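Local coordinates for protein cysteine protease-like VirA (Shigella flexneri, PDB 3EB8) that is a secreted virulence effector that promotes bacterial entry into epithelial cells and spread between them, although its reported tubulin-directed protease activity is disputed, at residues T312-T323 with R347-D357; L82-V92 with I117-P125. One frame throughout, in Å; residues are numbered along the deposited sequence.

Contact 1. Residues T312-T323 with R347-D357; sequences TCNGVGINKIET and RQVSFAIISPD
The F351 ring has I321 CG1 over one face, 4.0 Å from the ring centroid and 24° off its normal, a CH-pi contact in the middle of an antiparallel strand pair. The planar side chain of N319 also approaches the ring, its plane tilted against that of the phenyl group. CG beside the backbone N (chi1 -83°) lays the F351 ring alongside I321, its non-hydrogen-bonded partner, both side chains pointing the same way; helix 245-265 packs against the same side through I254. Strands 315-323 and 348-356 run at 165°. I318-I354, K320-A352 and E322-S350 are the hydrogen-bonded pairs, with I354 N to I318 O at 2.8 Å; K320 N to A352 O is the weak member. On the face that carries I318, K320 and I354, I354 CD1 meets K320 CB at 3.9 Å. The extended K320 chain continues beyond the strand pair, where NZ bonds A116 O and C119 O. At the far end T312 OG1 accepts from N314 N in an ST turn, and P356 CG rests 3.3 Å from V316 O. There the P356 carbonyl takes two bonds: its O atom receives S355 OG at 2.7 Å and, almost exactly in the N314 amide plane, N314 ND2 at 3.0 Å.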
loop_
_atom_site.group_PDB
_atom_site.type_symbol
_atom_site.label_atom_id
_atom_site.label_comp_id
_atom_site.label_asym_id
_atom_site.label_seq_id
_atom_site.Cartn_x
_atom_site.Cartn_y
_atom_site.Cartn_z
ATOM N N THR A 312 2.804 20.296 -2.633
ATOM C CA THR A 312 3.914 20.432 -3.559
ATOM C C THR A 312 3.868 21.831 -4.131
ATOM O O THR A 312 2.989 22.623 -3.785
ATOM C CB THR A 312 3.799 19.441 -4.737
ATOM O OG1 THR A 312 2.673 19.809 -5.553
ATOM C CG2 THR A 312 3.629 17.994 -4.226
ATOM N N CYS A 313 4.808 22.133 -5.017
ATOM C CA CYS A 313 4.850 23.446 -5.652
ATOM C C CYS A 313 3.712 23.640 -6.668
ATOM O O CYS A 313 3.579 24.714 -7.254
ATOM C CB CYS A 313 6.185 23.638 -6.358
ATOM S SG CYS A 313 6.391 22.391 -7.600
ATOM N N ASN A 314 2.897 22.607 -6.873
ATOM C CA ASN A 314 1.751 22.697 -7.787
ATOM C C ASN A 314 0.389 22.641 -7.098
ATOM O O ASN A 314 -0.634 22.940 -7.703
ATOM C CB ASN A 314 1.815 21.593 -8.838
ATOM C CG ASN A 314 2.972 21.767 -9.796
ATOM O OD1 ASN A 314 3.591 22.833 -9.856
ATOM N ND2 ASN A 314 3.264 20.720 -10.565
ATOM N N GLY A 315 0.365 22.233 -5.836
ATOM C CA GLY A 315 -0.894 22.128 -5.132
ATOM C C GLY A 315 -0.928 20.993 -4.134
ATOM O O GLY A 315 0.104 20.584 -3.608
ATOM N N VAL A 316 -2.126 20.479 -3.878
ATOM C CA VAL A 316 -2.306 19.425 -2.889
ATOM C C VAL A 316 -2.016 18.055 -3.491
ATOM O O VAL A 316 -2.792 17.527 -4.303
ATOM C CB VAL A 316 -3.738 19.440 -2.310
ATOM C CG1 VAL A 316 -3.846 18.479 -1.127
ATOM C CG2 VAL A 316 -4.123 20.850 -1.894
ATOM N N GLY A 317 -0.886 17.481 -3.087
ATOM C CA GLY A 317 -0.484 16.162 -3.543
ATOM C C GLY A 317 -0.611 15.143 -2.434
ATOM O O GLY A 317 -1.233 15.407 -1.407
ATOM N N ILE A 318 -0.011 13.978 -2.639
ATOM C CA ILE A 318 -0.072 12.888 -1.674
ATOM C C ILE A 318 1.304 12.262 -1.475
ATOM O O ILE A 318 2.081 12.139 -2.416
ATOM C CB ILE A 318 -1.051 11.780 -2.132
ATOM C CG1 ILE A 318 -2.504 12.208 -1.932
ATOM C CG2 ILE A 318 -0.791 10.492 -1.372
ATOM C CD1 ILE A 318 -3.503 11.391 -2.754
ATOM N N ASN A 319 1.613 11.887 -0.240
ATOM C CA ASN A 319 2.781 11.074 0.040
ATOM C C ASN A 319 2.315 9.651 0.302
ATOM O O ASN A 319 1.813 9.339 1.381
ATOM C CB ASN A 319 3.542 11.639 1.236
ATOM C CG ASN A 319 4.702 10.746 1.686
ATOM O OD1 ASN A 319 5.244 9.952 0.910
ATOM N ND2 ASN A 319 5.087 10.884 2.953
ATOM N N LYS A 320 2.442 8.796 -0.706
ATOM C CA LYS A 320 2.107 7.399 -0.533
ATOM C C LYS A 320 3.171 6.680 0.301
ATOM O O LYS A 320 4.344 6.628 -0.061
ATOM C CB LYS A 320 1.940 6.716 -1.878
ATOM C CG LYS A 320 1.510 5.268 -1.796
ATOM C CD LYS A 320 1.411 4.731 -3.198
ATOM C CE LYS A 320 1.024 3.287 -3.249
ATOM N NZ LYS A 320 0.663 2.954 -4.673
ATOM N N ILE A 321 2.756 6.142 1.435
ATOM C CA ILE A 321 3.639 5.337 2.249
ATOM C C ILE A 321 3.023 3.969 2.276
ATOM O O ILE A 321 1.928 3.799 2.795
ATOM C CB ILE A 321 3.721 5.874 3.687
ATOM C CG1 ILE A 321 4.191 7.322 3.689
ATOM C CG2 ILE A 321 4.629 5.017 4.530
ATOM C CD1 ILE A 321 4.290 7.903 5.067
ATOM N N GLU A 322 3.707 2.994 1.694
ATOM C CA GLU A 322 3.195 1.644 1.654
ATOM C C GLU A 322 4.021 0.688 2.515
ATOM O O GLU A 322 5.257 0.712 2.484
ATOM C CB GLU A 322 3.170 1.147 0.215
ATOM C CG GLU A 322 2.971 -0.344 0.054
ATOM C CD GLU A 322 2.899 -0.735 -1.406
ATOM O OE1 GLU A 322 3.169 0.129 -2.262
ATOM O OE2 GLU A 322 2.563 -1.892 -1.715
ATOM N N THR A 323 3.331 -0.148 3.289
ATOM C CA THR A 323 3.970 -1.222 4.015
ATOM C C THR A 323 3.387 -2.550 3.580
ATOM O O THR A 323 2.169 -2.716 3.539
ATOM C CB THR A 323 3.743 -1.105 5.504
ATOM O OG1 THR A 323 3.938 0.254 5.906
ATOM C CG2 THR A 323 4.700 -2.038 6.268
ATOM N N ARG A 347 8.567 -6.186 7.787
ATOM C CA ARG A 347 7.759 -5.236 7.025
ATOM C C ARG A 347 8.647 -4.499 6.054
ATOM O O ARG A 347 9.735 -4.062 6.416
ATOM C CB ARG A 347 7.069 -4.202 7.915
ATOM C CG ARG A 347 6.240 -4.739 9.032
ATOM C CD ARG A 347 5.845 -3.617 9.928
ATOM N NE ARG A 347 5.750 -4.088 11.289
ATOM C CZ ARG A 347 5.797 -3.308 12.359
ATOM N NH1 ARG A 347 5.924 -1.993 12.231
ATOM N NH2 ARG A 347 5.710 -3.850 13.564
ATOM N N GLN A 348 8.192 -4.371 4.818
ATOM C CA GLN A 348 8.889 -3.522 3.870
ATOM C C GLN A 348 8.129 -2.222 3.646
ATOM O O GLN A 348 6.912 -2.213 3.405
ATOM C CB GLN A 348 9.105 -4.232 2.555
ATOM C CG GLN A 348 10.003 -3.476 1.619
ATOM C CD GLN A 348 10.221 -4.244 0.342
ATOM O OE1 GLN A 348 9.342 -4.276 -0.530
ATOM N NE2 GLN A 348 11.390 -4.893 0.225
ATOM N N VAL A 349 8.869 -1.132 3.730
ATOM C CA VAL A 349 8.294 0.200 3.681
ATOM C C VAL A 349 8.815 0.923 2.455
ATOM O O VAL A 349 10.008 0.842 2.134
ATOM C CB VAL A 349 8.616 0.975 4.980
ATOM C CG1 VAL A 349 8.226 2.437 4.864
ATOM C CG2 VAL A 349 7.901 0.320 6.152
ATOM N N SER A 350 7.910 1.598 1.749
ATOM C CA SER A 350 8.267 2.312 0.528
ATOM C C SER A 350 7.512 3.633 0.454
ATOM O O SER A 350 6.459 3.765 1.058
ATOM C CB SER A 350 7.940 1.466 -0.687
ATOM O OG SER A 350 6.549 1.202 -0.726
ATOM N N PHE A 351 8.054 4.596 -0.294
ATOM C CA PHE A 351 7.489 5.938 -0.394
ATOM C C PHE A 351 7.304 6.387 -1.835
ATOM O O PHE A 351 8.057 6.003 -2.712
ATOM C CB PHE A 351 8.418 6.961 0.252
ATOM C CG PHE A 351 8.278 7.069 1.726
ATOM C CD1 PHE A 351 8.612 6.002 2.548
ATOM C CD2 PHE A 351 7.847 8.255 2.306
ATOM C CE1 PHE A 351 8.498 6.103 3.913
ATOM C CE2 PHE A 351 7.740 8.370 3.682
ATOM C CZ PHE A 351 8.066 7.294 4.489
ATOM N N ALA A 352 6.325 7.248 -2.056
ATOM C CA ALA A 352 6.278 8.027 -3.272
ATOM C C ALA A 352 5.557 9.342 -3.017
ATOM O O ALA A 352 4.686 9.440 -2.152
ATOM C CB ALA A 352 5.597 7.243 -4.427
ATOM N N ILE A 353 5.931 10.355 -3.783
ATOM C CA ILE A 353 5.190 11.593 -3.816
ATOM C C ILE A 353 4.410 11.683 -5.127
ATOM O O ILE A 353 4.939 11.408 -6.209
ATOM C CB ILE A 353 6.105 12.815 -3.616
ATOM C CG1 ILE A 353 6.597 12.862 -2.165
ATOM C CG2 ILE A 353 5.355 14.105 -3.890
ATOM C CD1 ILE A 353 7.608 13.957 -1.906
ATOM N N ILE A 354 3.137 12.038 -5.002
ATOM C CA ILE A 354 2.255 12.227 -6.139
ATOM C C ILE A 354 1.835 13.694 -6.151
ATOM O O ILE A 354 1.281 14.201 -5.174
ATOM C CB ILE A 354 1.028 11.296 -6.069
ATOM C CG1 ILE A 354 1.461 9.823 -6.181
ATOM C CG2 ILE A 354 0.035 11.633 -7.154
ATOM C CD1 ILE A 354 1.972 9.215 -4.885
ATOM N N SER A 355 2.147 14.384 -7.245
ATOM C CA SER A 355 1.898 15.815 -7.349
ATOM C C SER A 355 0.860 16.143 -8.420
ATOM O O SER A 355 0.847 15.506 -9.491
ATOM C CB SER A 355 3.203 16.545 -7.683
ATOM O OG SER A 355 2.971 17.920 -7.919
ATOM N N PRO A 356 -0.012 17.134 -8.137
ATOM C CA PRO A 356 -0.849 17.703 -9.194
ATOM C C PRO A 356 0.104 18.295 -10.211
ATOM O O PRO A 356 1.224 18.670 -9.838
ATOM C CB PRO A 356 -1.594 18.842 -8.493
ATOM C CG PRO A 356 -1.389 18.650 -7.043
ATOM C CD PRO A 356 -0.119 17.889 -6.876
ATOM N N ASP A 357 -0.298 18.371 -11.471
ATOM C CA ASP A 357 0.556 19.022 -12.461
ATOM C C ASP A 357 0.423 20.526 -12.323
ATOM O O ASP A 357 -0.308 20.959 -11.438
ATOM C CB ASP A 357 0.219 18.581 -13.881
ATOM C CG ASP A 357 1.363 18.823 -14.825
ATOM O OD1 ASP A 357 2.176 19.715 -14.524
ATOM O OD2 ASP A 357 1.470 18.121 -15.849
#

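Contact 2. Residues L82-V92 with I117-P125; sequences LPPKQFNLGKV and INCCTSIIP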
loop_
_atom_site.group_PDB
_atom_site.type_symbol
_atom_site.label_atom_id
_atom_site.label_comp_id
_atom_site.label_asym_id
_atom_site.label_seq_id
_atom_site.Cartn_x
_atom_site.Cartn_y
_atom_site.Cartn_z
ATOM N N LEU A 82 5.366 2.031 -14.360
ATOM C CA LEU A 82 5.576 0.812 -13.569
ATOM C C LEU A 82 4.323 0.460 -12.742
ATOM O O LEU A 82 3.531 1.324 -12.395
ATOM C CB LEU A 82 6.797 0.953 -12.646
ATOM C CG LEU A 82 8.186 1.033 -13.297
ATOM C CD1 LEU A 82 9.240 1.270 -12.251
ATOM C CD2 LEU A 82 8.503 -0.220 -14.089
ATOM N N PRO A 83 4.145 -0.816 -12.418
ATOM C CA PRO A 83 2.986 -1.165 -11.581
ATOM C C PRO A 83 3.180 -0.696 -10.124
ATOM O O PRO A 83 4.305 -0.411 -9.716
ATOM C CB PRO A 83 2.950 -2.701 -11.636
ATOM C CG PRO A 83 4.049 -3.113 -12.570
ATOM C CD PRO A 83 5.006 -1.972 -12.706
ATOM N N PRO A 84 2.086 -0.639 -9.352
ATOM C CA PRO A 84 2.136 -0.268 -7.936
ATOM C C PRO A 84 2.870 -1.338 -7.120
ATOM O O PRO A 84 2.242 -2.094 -6.386
ATOM C CB PRO A 84 0.659 -0.259 -7.535
ATOM C CG PRO A 84 0.030 -1.284 -8.475
ATOM C CD PRO A 84 0.710 -0.957 -9.780
ATOM N N LYS A 85 4.192 -1.393 -7.254
ATOM C CA LYS A 85 5.006 -2.338 -6.490
ATOM C C LYS A 85 6.124 -1.576 -5.810
ATOM O O LYS A 85 6.395 -0.423 -6.145
ATOM C CB LYS A 85 5.584 -3.424 -7.397
ATOM C CG LYS A 85 4.521 -4.212 -8.121
ATOM C CD LYS A 85 5.106 -5.299 -8.983
ATOM C CE LYS A 85 3.997 -6.086 -9.648
ATOM N NZ LYS A 85 4.504 -6.982 -10.723
ATOM N N GLN A 86 6.760 -2.212 -4.846
ATOM C CA GLN A 86 7.858 -1.591 -4.126
ATOM C C GLN A 86 9.186 -1.917 -4.809
ATOM O O GLN A 86 9.638 -3.057 -4.803
ATOM C CB GLN A 86 7.853 -2.037 -2.660
ATOM C CG GLN A 86 6.530 -1.793 -1.937
ATOM C CD GLN A 86 6.560 -2.291 -0.498
ATOM O OE1 GLN A 86 6.736 -3.487 -0.245
ATOM N NE2 GLN A 86 6.414 -1.373 0.451
ATOM N N PHE A 87 9.793 -0.909 -5.416
ATOM C CA PHE A 87 11.077 -1.081 -6.074
ATOM C C PHE A 87 12.195 -0.406 -5.291
ATOM O O PHE A 87 11.984 0.587 -4.597
ATOM C CB PHE A 87 11.053 -0.518 -7.496
ATOM C CG PHE A 87 10.114 -1.231 -8.413
ATOM C CD1 PHE A 87 8.807 -0.798 -8.566
ATOM C CD2 PHE A 87 10.537 -2.340 -9.129
ATOM C CE1 PHE A 87 7.940 -1.465 -9.416
ATOM C CE2 PHE A 87 9.668 -3.017 -9.984
ATOM C CZ PHE A 87 8.372 -2.579 -10.129
ATOM N N ASN A 88 13.395 -0.948 -5.423
ATOM C CA ASN A 88 14.545 -0.274 -4.878
ATOM C C ASN A 88 15.006 0.830 -5.825
ATOM O O ASN A 88 15.878 0.613 -6.658
ATOM C CB ASN A 88 15.670 -1.257 -4.575
ATOM C CG ASN A 88 16.508 -0.802 -3.417
ATOM O OD1 ASN A 88 17.643 -0.362 -3.593
ATOM N ND2 ASN A 88 15.935 -0.860 -2.218
ATOM N N LEU A 89 14.399 2.010 -5.703
ATOM C CA LEU A 89 14.753 3.138 -6.556
ATOM C C LEU A 89 15.834 4.015 -5.916
ATOM O O LEU A 89 16.448 4.838 -6.588
ATOM C CB LEU A 89 13.519 3.969 -6.901
ATOM C CG LEU A 89 12.341 3.168 -7.440
ATOM C CD1 LEU A 89 11.150 4.067 -7.654
ATOM C CD2 LEU A 89 12.720 2.454 -8.720
ATOM N N GLY A 90 16.060 3.822 -4.618
ATOM C CA GLY A 90 17.072 4.560 -3.887
ATOM C C GLY A 90 16.827 6.057 -3.808
ATOM O O GLY A 90 17.741 6.831 -3.569
ATOM N N LYS A 91 15.581 6.462 -3.985
ATOM C CA LYS A 91 15.238 7.865 -4.012
ATOM C C LYS A 91 13.729 7.961 -4.097
ATOM O O LYS A 91 13.103 7.251 -4.894
ATOM C CB LYS A 91 15.866 8.533 -5.239
ATOM C CG LYS A 91 15.409 9.963 -5.474
ATOM C CD LYS A 91 15.998 10.512 -6.759
ATOM C CE LYS A 91 15.350 11.825 -7.166
ATOM N NZ LYS A 91 15.733 12.212 -8.567
ATOM N N VAL A 92 13.140 8.827 -3.280
ATOM C CA VAL A 92 11.700 9.019 -3.313
ATOM C C VAL A 92 11.355 9.924 -4.481
ATOM O O VAL A 92 11.764 11.085 -4.510
ATOM C CB VAL A 92 11.212 9.646 -2.011
ATOM C CG1 VAL A 92 9.685 9.845 -2.036
ATOM C CG2 VAL A 92 11.660 8.785 -0.820
ATOM N N ILE A 117 -2.915 5.783 -5.887
ATOM C CA ILE A 117 -3.363 4.417 -5.699
ATOM C C ILE A 117 -2.557 3.448 -6.578
ATOM O O ILE A 117 -2.160 2.369 -6.140
ATOM C CB ILE A 117 -4.884 4.273 -5.959
ATOM C CG1 ILE A 117 -5.695 4.883 -4.808
ATOM C CG2 ILE A 117 -5.276 2.824 -6.145
ATOM C CD1 ILE A 117 -7.215 4.825 -5.036
ATOM N N ASN A 118 -2.272 3.855 -7.804
ATOM C CA ASN A 118 -1.644 2.952 -8.762
ATOM C C ASN A 118 -0.141 3.137 -9.044
ATOM O O ASN A 118 0.398 2.506 -9.954
ATOM C CB ASN A 118 -2.441 2.960 -10.067
ATOM C CG ASN A 118 -3.859 2.441 -9.876
ATOM O OD1 ASN A 118 -4.831 3.134 -10.167
ATOM N ND2 ASN A 118 -3.978 1.222 -9.353
ATOM N N CYS A 119 0.548 3.984 -8.283
ATOM C CA CYS A 119 1.953 4.235 -8.606
ATOM C C CYS A 119 2.916 3.333 -7.829
ATOM O O CYS A 119 2.610 2.900 -6.716
ATOM C CB CYS A 119 2.326 5.720 -8.436
ATOM S SG CYS A 119 2.618 6.260 -6.749
ATOM N N CYS A 120 4.063 3.031 -8.432
ATOM C CA CYS A 120 5.092 2.250 -7.758
ATOM C C CYS A 120 5.691 3.117 -6.669
ATOM O O CYS A 120 5.437 4.312 -6.641
ATOM C CB CYS A 120 6.185 1.825 -8.744
ATOM S SG CYS A 120 7.214 3.188 -9.416
ATOM N N THR A 121 6.475 2.530 -5.778
ATOM C CA THR A 121 7.122 3.305 -4.716
ATOM C C THR A 121 8.569 2.841 -4.554
ATOM O O THR A 121 8.953 1.816 -5.120
ATOM C CB THR A 121 6.381 3.129 -3.391
ATOM O OG1 THR A 121 6.180 1.726 -3.159
ATOM C CG2 THR A 121 5.014 3.835 -3.434
ATOM N N SER A 122 9.363 3.589 -3.791
ATOM C CA SER A 122 10.780 3.266 -3.584
ATOM C C SER A 122 11.055 2.764 -2.166
ATOM O O SER A 122 10.693 3.410 -1.180
ATOM C CB SER A 122 11.658 4.486 -3.882
ATOM O OG SER A 122 13.031 4.212 -3.654
ATOM N N ILE A 123 11.707 1.614 -2.069
ATOM C CA ILE A 123 11.951 0.982 -0.787
ATOM C C ILE A 123 12.973 1.778 0.029
ATOM O O ILE A 123 14.020 2.161 -0.484
ATOM C CB ILE A 123 12.449 -0.463 -0.989
ATOM C CG1 ILE A 123 11.347 -1.312 -1.612
ATOM C CG2 ILE A 123 12.946 -1.080 0.320
ATOM C CD1 ILE A 123 11.860 -2.578 -2.271
ATOM N N ILE A 124 12.643 2.034 1.292
ATOM C CA ILE A 124 13.562 2.613 2.256
ATOM C C ILE A 124 14.336 1.470 2.897
ATOM O O ILE A 124 13.748 0.621 3.565
ATOM C CB ILE A 124 12.789 3.373 3.360
ATOM C CG1 ILE A 124 11.816 4.383 2.738
ATOM C CG2 ILE A 124 13.732 4.052 4.310
ATOM C CD1 ILE A 124 12.448 5.244 1.664
ATOM N N PRO A 125 15.654 1.411 2.670
ATOM C CA PRO A 125 16.440 0.304 3.231
ATOM C C PRO A 125 16.374 0.253 4.761
ATOM O O PRO A 125 16.621 1.258 5.435
ATOM C CB PRO A 125 17.871 0.613 2.768
ATOM C CG PRO A 125 17.708 1.477 1.567
ATOM C CD PRO A 125 16.472 2.303 1.832
#
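C120 CB abuts the edge of the F87 ring, 3.7 Å from F87 CD1 and near the ring plane, and this pair lies in the tight part of the contact. C120 SG makes an oblique sulfur-aromatic contact, 5.5 Å from the F87 centroid, and also packs on L82 CB at 3.9 Å. L82 CD1 lies over one face of the phenyl group, displaced toward the rim. Three backbone bonds hold the segments in parallel register: T121 N to K85 O, F87 N to T121 O, and I123 N to F87 O, the last 2.7 Å long. Next to them S122 OG, anti to its own backbone N (chi1 178°), is directed at the turn beyond F87. Its bonds there, from L89 N and to K91 O, are both weak, but L89 CB closes to 3.3 Å of S122 OG. Q86 CB meets I123 CG1 at 3.7 Å on the face that also carries T121.

The solvent side is thinner. It is formed by P84 and N88, exposed and each the centre of an inverse gamma turn: P84 CD reaches N118 O at 3.5 Å, and N88 ND2 lies 3.7 Å from I123 CB, the two side chains crossing at about a right angle. Since S122 and I124 make backbone bonds to strand 348-356, strand 121-123 sits between 348-356, to which it is antiparallel, and 86-87, with which it forms a short parallel pair in the mixed beta sheet.

From the N terminus, contact 2 comes first: 82-92 leads through strand 94-97 and most of helix 110-118 before 117-125 returns to close the loop. Much later, contact 1 closes another, in which the rest of strand 315-327 and helix 335-341 separate 312-323 from 347-357. The two closures follow in series, neither enclosing nor crossing the other. Their centres are nevertheless 10 Å apart, because strand 121-123 lies beside the C-terminal strand 348-356 in one mixed sheet. A probable hydrogen bond joins S350 OG and T121 OG1 at 2.5 Å, and F351 O packs 3.4 Å from T121 CB, so the paired strands 315-327 and 348-356 are tied to strand 121-123 and, through it, to 86-87.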